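Local coordinates for protein serine protease pet (Escherichia coli, PDB 4OM9) that is a secreted autotransporter enterotoxin and serine protease of enteroaggregative strains, probably acting on the host cytoskeletal protein alpha-fodrin, at residues A[397-408]-A[422-433]; A[443-454]-A[471-481]. All coordinates share one frame; numbering follows the deposited sequence.

Interaction 1 (397-408 with 422-433) and interaction 2 (443-454 with 471-481) follow one another along the beta-helix of the passenger domain, with centres about 10 Å apart. Strands 422-424 and 429-432 of the first neighbour strands 444-445 and 451-453 of the second. The two touch directly: L431 O lies 2.7 Å from T453 N, probably a hydrogen bond, and N427 N lies 2.8 Å from D447 OD2, tying one turn to the next. Interaction 1 also meets the N-terminal protease region, through Y398 with S87 and E113 and through G401 with R115. Both contacts thus belong to the stalk, the first at a place where the protease region touches it.

Interaction 1: residues A[397-408]-A[422-433]; sequences IYVAGGPGTVQL and IFFTENGGKLDL
The F423 ring turns its edge to I397, with CD1 3.4 Å from I397 O, the carbonyl that also accepts the backbone N-H of F423. The Y398 ring meets T425 obliquely, CE2 of Y398 lying 3.2 Å from OG1 of T425, and K380 makes a cation-pi contact with the ring, while the phenol oxygen of Y398 is bonded to E113 and to the backbone N of S87. On the other side of the sheet the F424 ring packs against V399, with CD2 of F424 3.8 Å from V399 CB. V399 CG1, anti to its own nitrogen (chi1 -171°), rests on the bare CA of G429. I422 CD1 continues this apolar layer, touching V399 CG2 at 3.9 Å and V406 CG1 at 4.2 Å and so joining the two parallel strand pairs.

Between those pairs the chain bends through a type II turn, T425 to G428, where E426 O accepts from G401 N and G428 O from G402 N. Farther on, V406 N gives K430 O a nearly straight bond of 2.7 Å. Q407 and D432 run side by side: NE2 of Q407 donates to OD2 of D432 at 3.1 Å from above the carboxylate plane, the amide and carboxylate being turned 68° apart. S455 OG also bonds OD2, and N434 N serves OD1. These donors would probably stabilise the charge of D432, buried on the polar face of T405, Q407 and K430, opposite the apolar layer.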
loop_
_atom_site.group_PDB
_atom_site.type_symbol
_atom_site.label_atom_id
_atom_site.label_comp_id
_atom_site.label_asym_id
_atom_site.label_seq_id
_atom_site.Cartn_x
_atom_site.Cartn_y
_atom_site.Cartn_z
ATOM N N ILE A 397 -22.166 0.246 16.099
ATOM C CA ILE A 397 -20.877 0.250 16.772
ATOM C C ILE A 397 -19.901 1.281 16.179
ATOM O O ILE A 397 -19.754 1.382 14.948
ATOM C CB ILE A 397 -20.244 -1.138 16.722
ATOM C CG1 ILE A 397 -21.148 -2.141 17.430
ATOM C CG2 ILE A 397 -18.843 -1.121 17.343
ATOM C CD1 ILE A 397 -20.780 -3.578 17.206
ATOM N N TYR A 398 -19.238 2.040 17.058
ATOM C CA TYR A 398 -18.236 3.035 16.670
ATOM C C TYR A 398 -16.899 2.624 17.250
ATOM O O TYR A 398 -16.760 2.451 18.458
ATOM C CB TYR A 398 -18.670 4.416 17.137
ATOM C CG TYR A 398 -17.672 5.575 17.190
ATOM C CD1 TYR A 398 -16.926 5.813 18.339
ATOM C CD2 TYR A 398 -17.586 6.509 16.142
ATOM C CE1 TYR A 398 -16.081 6.909 18.431
ATOM C CE2 TYR A 398 -16.723 7.607 16.211
ATOM C CZ TYR A 398 -15.976 7.799 17.372
ATOM O OH TYR A 398 -15.137 8.872 17.515
ATOM N N VAL A 399 -15.936 2.397 16.359
ATOM C CA VAL A 399 -14.612 1.933 16.736
ATOM C C VAL A 399 -13.618 3.060 16.503
ATOM O O VAL A 399 -13.476 3.547 15.372
ATOM C CB VAL A 399 -14.219 0.699 15.936
ATOM C CG1 VAL A 399 -12.932 0.077 16.469
ATOM C CG2 VAL A 399 -15.372 -0.305 15.962
ATOM N N ALA A 400 -12.951 3.490 17.566
ATOM C CA ALA A 400 -12.034 4.624 17.466
ATOM C C ALA A 400 -10.666 4.380 18.105
ATOM O O ALA A 400 -10.530 3.610 19.063
ATOM C CB ALA A 400 -12.675 5.863 18.089
ATOM N N GLY A 401 -9.644 5.021 17.538
ATOM C CA GLY A 401 -8.427 5.294 18.283
ATOM C C GLY A 401 -7.286 4.336 18.069
ATOM O O GLY A 401 -6.148 4.621 18.459
ATOM N N GLY A 402 -7.584 3.178 17.496
ATOM C CA GLY A 402 -6.526 2.254 17.104
ATOM C C GLY A 402 -6.521 0.854 17.694
ATOM O O GLY A 402 -6.509 -0.128 16.960
ATOM N N PRO A 403 -6.495 0.742 19.032
ATOM C CA PRO A 403 -6.148 -0.569 19.576
ATOM C C PRO A 403 -7.338 -1.412 20.031
ATOM O O PRO A 403 -7.103 -2.437 20.654
ATOM C CB PRO A 403 -5.274 -0.205 20.771
ATOM C CG PRO A 403 -5.903 1.071 21.273
ATOM C CD PRO A 403 -6.564 1.761 20.089
ATOM N N GLY A 404 -8.574 -1.015 19.745
ATOM C CA GLY A 404 -9.700 -1.849 20.137
ATOM C C GLY A 404 -9.969 -2.984 19.145
ATOM O O GLY A 404 -9.626 -2.894 17.964
ATOM N N THR A 405 -10.563 -4.058 19.650
ATOM C CA THR A 405 -11.031 -5.176 18.837
ATOM C C THR A 405 -12.522 -5.421 19.086
ATOM O O THR A 405 -12.995 -5.398 20.233
ATOM C CB THR A 405 -10.245 -6.456 19.146
ATOM O OG1 THR A 405 -8.893 -6.276 18.720
ATOM C CG2 THR A 405 -10.832 -7.665 18.409
ATOM N N VAL A 406 -13.253 -5.619 18.000
ATOM C CA VAL A 406 -14.614 -6.110 18.047
ATOM C C VAL A 406 -14.667 -7.536 17.477
ATOM O O VAL A 406 -14.202 -7.790 16.359
ATOM C CB VAL A 406 -15.552 -5.199 17.268
ATOM C CG1 VAL A 406 -16.973 -5.808 17.221
ATOM C CG2 VAL A 406 -15.578 -3.843 17.899
ATOM N N GLN A 407 -15.235 -8.465 18.237
ATOM C CA GLN A 407 -15.183 -9.863 17.859
ATOM C C GLN A 407 -16.557 -10.519 17.809
ATOM O O GLN A 407 -17.281 -10.524 18.796
ATOM C CB GLN A 407 -14.290 -10.660 18.819
ATOM C CG GLN A 407 -14.281 -12.152 18.466
ATOM C CD GLN A 407 -13.499 -13.002 19.429
ATOM O OE1 GLN A 407 -14.015 -13.407 20.469
ATOM N NE2 GLN A 407 -12.256 -13.300 19.083
ATOM N N LEU A 408 -16.897 -11.086 16.653
ATOM C CA LEU A 408 -18.156 -11.800 16.481
ATOM C C LEU A 408 -18.147 -13.138 17.195
ATOM O O LEU A 408 -17.179 -13.879 17.099
ATOM C CB LEU A 408 -18.444 -12.013 15.001
ATOM C CG LEU A 408 -18.327 -10.742 14.166
ATOM C CD1 LEU A 408 -18.878 -10.959 12.775
ATOM C CD2 LEU A 408 -19.062 -9.610 14.840
ATOM N N ILE A 422 -21.490 -0.929 11.814
ATOM C CA ILE A 422 -20.207 -0.686 12.451
ATOM C C ILE A 422 -19.386 0.345 11.654
ATOM O O ILE A 422 -19.427 0.427 10.414
ATOM C CB ILE A 422 -19.434 -2.018 12.668
ATOM C CG1 ILE A 422 -18.131 -1.770 13.443
ATOM C CG2 ILE A 422 -19.219 -2.774 11.351
ATOM C CD1 ILE A 422 -17.545 -3.003 14.102
ATOM N N PHE A 423 -18.685 1.182 12.398
ATOM C CA PHE A 423 -18.079 2.384 11.856
ATOM C C PHE A 423 -16.751 2.540 12.551
ATOM O O PHE A 423 -16.661 2.352 13.763
ATOM C CB PHE A 423 -18.978 3.613 12.068
ATOM C CG PHE A 423 -20.370 3.442 11.512
ATOM C CD1 PHE A 423 -21.350 2.764 12.239
ATOM C CD2 PHE A 423 -20.695 3.937 10.252
ATOM C CE1 PHE A 423 -22.625 2.573 11.711
ATOM C CE2 PHE A 423 -21.967 3.752 9.719
ATOM C CZ PHE A 423 -22.930 3.074 10.449
ATOM N N PHE A 424 -15.721 2.850 11.769
ATOM C CA PHE A 424 -14.369 2.946 12.268
ATOM C C PHE A 424 -13.849 4.330 11.957
ATOM O O PHE A 424 -13.637 4.617 10.787
ATOM C CB PHE A 424 -13.452 1.918 11.608
ATOM C CG PHE A 424 -14.008 0.509 11.538
ATOM C CD1 PHE A 424 -14.938 0.157 10.576
ATOM C CD2 PHE A 424 -13.530 -0.478 12.386
ATOM C CE1 PHE A 424 -15.437 -1.142 10.512
ATOM C CE2 PHE A 424 -14.009 -1.789 12.310
ATOM C CZ PHE A 424 -14.970 -2.118 11.388
ATOM N N THR A 425 -13.671 5.198 12.968
ATOM C CA THR A 425 -13.034 6.489 12.714
ATOM C C THR A 425 -11.539 6.365 12.664
ATOM O O THR A 425 -10.995 5.276 12.549
ATOM C CB THR A 425 -13.277 7.562 13.787
ATOM O OG1 THR A 425 -13.861 6.988 14.953
ATOM C CG2 THR A 425 -14.085 8.724 13.265
ATOM N N GLU A 426 -10.911 7.525 12.842
ATOM C CA GLU A 426 -9.474 7.717 12.796
ATOM C C GLU A 426 -8.773 6.639 13.605
ATOM O O GLU A 426 -9.124 6.404 14.766
ATOM C CB GLU A 426 -9.119 9.123 13.321
ATOM C CG GLU A 426 -7.711 9.625 12.968
ATOM C CD GLU A 426 -7.419 11.026 13.534
ATOM O OE1 GLU A 426 -7.250 11.967 12.733
ATOM O OE2 GLU A 426 -7.362 11.182 14.780
ATOM N N ASN A 427 -7.826 5.966 12.954
ATOM C CA ASN A 427 -6.988 4.908 13.532
ATOM C C ASN A 427 -7.721 3.586 13.713
ATOM O O ASN A 427 -7.092 2.547 13.934
ATOM C CB ASN A 427 -6.370 5.362 14.854
ATOM C CG ASN A 427 -5.346 6.491 14.664
ATOM O OD1 ASN A 427 -4.625 6.533 13.664
ATOM N ND2 ASN A 427 -5.293 7.409 15.618
ATOM N N GLY A 428 -9.044 3.630 13.617
ATOM C CA GLY A 428 -9.870 2.438 13.606
ATOM C C GLY A 428 -9.670 1.418 14.709
ATOM O O GLY A 428 -9.547 1.767 15.890
ATOM N N GLY A 429 -9.634 0.150 14.294
ATOM C CA GLY A 429 -9.508 -0.991 15.182
ATOM C C GLY A 429 -9.714 -2.274 14.386
ATOM O O GLY A 429 -9.639 -2.250 13.152
ATOM N N LYS A 430 -9.952 -3.383 15.081
ATOM C CA LYS A 430 -10.041 -4.694 14.449
ATOM C C LYS A 430 -11.428 -5.293 14.552
ATOM O O LYS A 430 -12.035 -5.279 15.631
ATOM C CB LYS A 430 -9.039 -5.671 15.067
ATOM C CG LYS A 430 -7.673 -5.694 14.406
ATOM C CD LYS A 430 -7.074 -7.106 14.447
ATOM C CE LYS A 430 -5.849 -7.216 13.510
ATOM N NZ LYS A 430 -5.470 -8.628 13.151
ATOM N N LEU A 431 -11.925 -5.808 13.428
ATOM C CA LEU A 431 -13.117 -6.656 13.407
ATOM C C LEU A 431 -12.699 -8.099 13.146
ATOM O O LEU A 431 -12.212 -8.420 12.063
ATOM C CB LEU A 431 -14.128 -6.204 12.345
ATOM C CG LEU A 431 -15.314 -7.184 12.201
ATOM C CD1 LEU A 431 -16.063 -7.353 13.537
ATOM C CD2 LEU A 431 -16.287 -6.746 11.118
ATOM N N ASP A 432 -12.882 -8.955 14.151
ATOM C CA ASP A 432 -12.560 -10.382 14.050
ATOM C C ASP A 432 -13.840 -11.178 13.797
ATOM O O ASP A 432 -14.687 -11.332 14.700
ATOM C CB ASP A 432 -11.849 -10.861 15.321
ATOM C CG ASP A 432 -11.460 -12.331 15.272
ATOM O OD1 ASP A 432 -11.609 -12.985 14.218
ATOM O OD2 ASP A 432 -10.986 -12.846 16.304
ATOM N N LEU A 433 -13.987 -11.667 12.565
ATOM C CA LEU A 433 -15.190 -12.394 12.157
ATOM C C LEU A 433 -15.254 -13.713 12.886
ATOM O O LEU A 433 -16.313 -14.326 12.967
ATOM C CB LEU A 433 -15.225 -12.633 10.636
ATOM C CG LEU A 433 -15.146 -11.393 9.746
ATOM C CD1 LEU A 433 -15.285 -11.758 8.297
ATOM C CD2 LEU A 433 -16.192 -10.387 10.110
#

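Interaction 2: residues A[443-454]-A[471-481]; sequences IAATDSGTTITN and YIYHGNVDGNV
N476 O is gripped from opposite faces of its carbonyl plane, by I452 N at 3.0 Å and by OH of Y473 at 2.6 Å. The Y473 ring is thereby pinned at its edge. G475 N sits over the centre of one face, and on the opposite face I443 makes a CH-pi contact, its CD1 3.7 Å from the Y473 ring centroid. CG1 of I443 is anti to the carbonyl carbon (chi1 -55°), and the chain continues from there to set CD1 over the ring; CB of A445 adds an oblique contact. The other tyrosine, Y471, donates from OH to a lone pair of I443 O at 2.6 Å.

The side chain of N476 works beside its backbone. ND2 of N476 reaches S448 O at 2.8 Å from above the carbonyl plane, and in its own amide plane it meets T451 OG1 at 3.1 Å, while OD1 of N476 accepts from D501 N. A water bridges the two segments, donating to A445 O and I472 O and accepting from H474 N. H474 turns its ring edge to A445 O, and its NE2 is hydrogen-bonded to D622 OD2.

At the end of strand 451-453, T453 OG1 donates to D478 OD1 at 2.8 Å. N454 and N480 then lie alongside, their amide planes only 14° apart, and ND2 of N454 donates to N480 O at 2.7 Å as N480 N returns a bond to N454 O.

Strand 451-453 runs parallel between 429-432 and 476-477, whereas 444-445 pairs with 422-424 and 471-473 with 496-498. Inside the beta-helix, I443 packs on V465 and F424, and I452 and V481 meet L463 of strand 461-465.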
loop_
_atom_site.group_PDB
_atom_site.type_symbol
_atom_site.label_atom_id
_atom_site.label_comp_id
_atom_site.label_asym_id
_atom_site.label_seq_id
_atom_site.Cartn_x
_atom_site.Cartn_y
_atom_site.Cartn_z
ATOM N N ILE A 443 -18.138 -1.351 3.774
ATOM C CA ILE A 443 -17.504 -1.205 5.082
ATOM C C ILE A 443 -17.229 0.265 5.358
ATOM O O ILE A 443 -16.571 0.928 4.553
ATOM C CB ILE A 443 -16.177 -1.945 5.197
ATOM C CG1 ILE A 443 -16.336 -3.409 4.855
ATOM C CG2 ILE A 443 -15.618 -1.777 6.604
ATOM C CD1 ILE A 443 -15.091 -3.992 4.124
ATOM N N ALA A 444 -17.713 0.773 6.488
ATOM C CA ALA A 444 -17.504 2.176 6.816
ATOM C C ALA A 444 -16.211 2.408 7.610
ATOM O O ALA A 444 -16.229 2.557 8.846
ATOM C CB ALA A 444 -18.690 2.721 7.572
ATOM N N ALA A 445 -15.099 2.475 6.869
ATOM C CA ALA A 445 -13.761 2.599 7.428
ATOM C C ALA A 445 -13.172 3.879 6.917
ATOM O O ALA A 445 -13.316 4.143 5.728
ATOM C CB ALA A 445 -12.911 1.407 7.022
ATOM N N THR A 446 -12.545 4.699 7.776
ATOM C CA THR A 446 -11.943 5.944 7.273
ATOM C C THR A 446 -10.508 5.759 6.847
ATOM O O THR A 446 -10.045 6.476 5.993
ATOM C CB THR A 446 -11.975 7.123 8.296
ATOM O OG1 THR A 446 -11.157 6.831 9.444
ATOM C CG2 THR A 446 -13.337 7.321 8.767
ATOM N N ASP A 447 -9.805 4.808 7.438
ATOM C CA ASP A 447 -8.392 4.663 7.137
ATOM C C ASP A 447 -7.849 3.261 7.385
ATOM O O ASP A 447 -8.520 2.403 7.922
ATOM C CB ASP A 447 -7.558 5.689 7.946
ATOM C CG ASP A 447 -7.667 5.485 9.469
ATOM O OD1 ASP A 447 -7.623 4.323 9.924
ATOM O OD2 ASP A 447 -7.757 6.491 10.213
ATOM N N SER A 448 -6.589 3.073 7.037
ATOM C CA SER A 448 -5.960 1.771 7.100
ATOM C C SER A 448 -5.554 1.381 8.499
ATOM O O SER A 448 -4.789 0.430 8.676
ATOM C CB SER A 448 -4.737 1.746 6.192
ATOM O OG SER A 448 -3.871 2.793 6.538
ATOM N N GLY A 449 -6.027 2.136 9.489
ATOM C CA GLY A 449 -5.955 1.700 10.871
ATOM C C GLY A 449 -6.955 0.571 11.127
ATOM O O GLY A 449 -6.819 -0.174 12.099
ATOM N N THR A 450 -7.951 0.454 10.249
ATOM C CA THR A 450 -8.968 -0.587 10.335
ATOM C C THR A 450 -8.538 -1.884 9.637
ATOM O O THR A 450 -8.039 -1.866 8.502
ATOM C CB THR A 450 -10.305 -0.116 9.703
ATOM O OG1 THR A 450 -10.815 1.000 10.437
ATOM C CG2 THR A 450 -11.336 -1.231 9.688
ATOM N N THR A 451 -8.737 -3.006 10.319
ATOM C CA THR A 451 -8.513 -4.301 9.714
ATOM C C THR A 451 -9.672 -5.243 10.045
ATOM O O THR A 451 -10.186 -5.277 11.180
ATOM C CB THR A 451 -7.196 -4.927 10.183
ATOM O OG1 THR A 451 -6.135 -3.977 10.028
ATOM C CG2 THR A 451 -6.883 -6.194 9.368
ATOM N N ILE A 452 -10.106 -5.979 9.030
ATOM C CA ILE A 452 -11.083 -7.043 9.209
ATOM C C ILE A 452 -10.306 -8.318 9.119
ATOM O O ILE A 452 -9.579 -8.531 8.162
ATOM C CB ILE A 452 -12.194 -6.980 8.162
ATOM C CG1 ILE A 452 -13.010 -5.694 8.369
ATOM C CG2 ILE A 452 -13.064 -8.239 8.214
ATOM C CD1 ILE A 452 -14.071 -5.432 7.313
ATOM N N THR A 453 -10.410 -9.144 10.146
ATOM C CA THR A 453 -9.593 -10.344 10.236
ATOM C C THR A 453 -10.414 -11.567 10.624
ATOM O O THR A 453 -11.634 -11.497 10.778
ATOM C CB THR A 453 -8.465 -10.169 11.269
ATOM O OG1 THR A 453 -7.526 -11.241 11.116
ATOM C CG2 THR A 453 -9.046 -10.181 12.723
ATOM N N ASN A 454 -9.739 -12.695 10.779
ATOM C CA ASN A 454 -10.370 -13.855 11.374
ATOM C C ASN A 454 -9.343 -14.721 12.079
ATOM O O ASN A 454 -8.539 -15.390 11.433
ATOM C CB ASN A 454 -11.115 -14.673 10.334
ATOM C CG ASN A 454 -11.600 -15.998 10.889
ATOM O OD1 ASN A 454 -11.970 -16.082 12.055
ATOM N ND2 ASN A 454 -11.563 -17.050 10.069
ATOM N N TYR A 471 -17.042 2.395 -4.655
ATOM C CA TYR A 471 -16.811 2.427 -3.228
ATOM C C TYR A 471 -15.358 2.048 -2.943
ATOM O O TYR A 471 -14.803 1.125 -3.569
ATOM C CB TYR A 471 -17.776 1.491 -2.481
ATOM C CG TYR A 471 -17.206 1.063 -1.150
ATOM C CD1 TYR A 471 -17.206 1.920 -0.050
ATOM C CD2 TYR A 471 -16.630 -0.185 -1.003
ATOM C CE1 TYR A 471 -16.649 1.528 1.167
ATOM C CE2 TYR A 471 -16.088 -0.579 0.191
ATOM C CZ TYR A 471 -16.095 0.274 1.274
ATOM O OH TYR A 471 -15.528 -0.159 2.447
ATOM N N ILE A 472 -14.727 2.775 -2.025
ATOM C CA ILE A 472 -13.359 2.445 -1.651
ATOM C C ILE A 472 -13.280 1.962 -0.203
ATOM O O ILE A 472 -13.694 2.661 0.702
ATOM C CB ILE A 472 -12.409 3.640 -1.834
ATOM C CG1 ILE A 472 -12.622 4.276 -3.208
ATOM C CG2 ILE A 472 -10.964 3.185 -1.664
ATOM C CD1 ILE A 472 -11.635 5.402 -3.542
ATOM N N TYR A 473 -12.753 0.755 -0.012
ATOM C CA TYR A 473 -12.431 0.265 1.316
ATOM C C TYR A 473 -11.023 0.737 1.622
ATOM O O TYR A 473 -10.069 0.359 0.918
ATOM C CB TYR A 473 -12.542 -1.262 1.398
ATOM C CG TYR A 473 -12.127 -1.844 2.735
ATOM C CD1 TYR A 473 -12.676 -1.362 3.937
ATOM C CD2 TYR A 473 -11.208 -2.893 2.804
ATOM C CE1 TYR A 473 -12.300 -1.897 5.158
ATOM C CE2 TYR A 473 -10.823 -3.433 4.017
ATOM C CZ TYR A 473 -11.375 -2.938 5.195
ATOM O OH TYR A 473 -10.984 -3.473 6.408
ATOM N N HIS A 474 -10.907 1.607 2.631
ATOM C CA HIS A 474 -9.634 2.158 3.062
ATOM C C HIS A 474 -8.911 1.242 4.062
ATOM O O HIS A 474 -7.742 1.458 4.365
ATOM C CB HIS A 474 -9.829 3.529 3.712
ATOM C CG HIS A 474 -10.179 4.643 2.761
ATOM N ND1 HIS A 474 -9.383 5.005 1.691
ATOM C CD2 HIS A 474 -11.201 5.535 2.793
ATOM C CE1 HIS A 474 -9.927 6.046 1.074
ATOM N NE2 HIS A 474 -11.025 6.385 1.723
ATOM N N GLY A 475 -9.610 0.244 4.605
ATOM C CA GLY A 475 -9.044 -0.598 5.655
ATOM C C GLY A 475 -8.307 -1.828 5.143
ATOM O O GLY A 475 -8.087 -1.980 3.933
ATOM N N ASN A 476 -7.937 -2.731 6.049
ATOM C CA ASN A 476 -7.216 -3.930 5.634
ATOM C C ASN A 476 -7.997 -5.243 5.805
ATOM O O ASN A 476 -9.103 -5.269 6.347
ATOM C CB ASN A 476 -5.897 -4.047 6.391
ATOM C CG ASN A 476 -5.163 -2.734 6.480
ATOM O OD1 ASN A 476 -4.725 -2.191 5.468
ATOM N ND2 ASN A 476 -5.024 -2.209 7.706
ATOM N N VAL A 477 -7.396 -6.317 5.300
ATOM C CA VAL A 477 -7.845 -7.676 5.513
ATOM C C VAL A 477 -6.635 -8.554 5.800
ATOM O O VAL A 477 -5.635 -8.520 5.064
ATOM C CB VAL A 477 -8.603 -8.261 4.275
ATOM C CG1 VAL A 477 -8.952 -9.730 4.507
ATOM C CG2 VAL A 477 -9.847 -7.459 3.968
ATOM N N ASP A 478 -6.711 -9.356 6.851
ATOM C CA ASP A 478 -5.740 -10.423 7.001
ATOM C C ASP A 478 -6.372 -11.554 7.803
ATOM O O ASP A 478 -7.574 -11.546 8.048
ATOM C CB ASP A 478 -4.437 -9.912 7.638
ATOM C CG ASP A 478 -4.591 -9.521 9.101
ATOM O OD1 ASP A 478 -5.646 -9.764 9.719
ATOM O OD2 ASP A 478 -3.620 -8.976 9.655
ATOM N N GLY A 479 -5.563 -12.528 8.199
ATOM C CA GLY A 479 -6.086 -13.708 8.857
ATOM C C GLY A 479 -6.804 -14.671 7.922
ATOM O O GLY A 479 -6.641 -14.625 6.696
ATOM N N ASN A 480 -7.616 -15.536 8.522
ATOM C CA ASN A 480 -8.242 -16.654 7.827
ATOM C C ASN A 480 -9.542 -16.249 7.139
ATOM O O ASN A 480 -10.626 -16.671 7.539
ATOM C CB ASN A 480 -8.490 -17.797 8.815
ATOM C CG ASN A 480 -8.952 -19.075 8.135
ATOM O OD1 ASN A 480 -8.734 -19.268 6.941
ATOM N ND2 ASN A 480 -9.598 -19.956 8.899
ATOM N N VAL A 481 -9.414 -15.444 6.087
ATOM C CA VAL A 481 -10.561 -14.830 5.435
ATOM C C VAL A 481 -10.613 -15.163 3.928
ATOM O O VAL A 481 -9.584 -15.364 3.282
ATOM C CB VAL A 481 -10.528 -13.295 5.630
ATOM C CG1 VAL A 481 -11.673 -12.612 4.918
ATOM C CG2 VAL A 481 -10.516 -12.917 7.138
HETATM O O HOH W 1 -13.317 2.570 3.552
#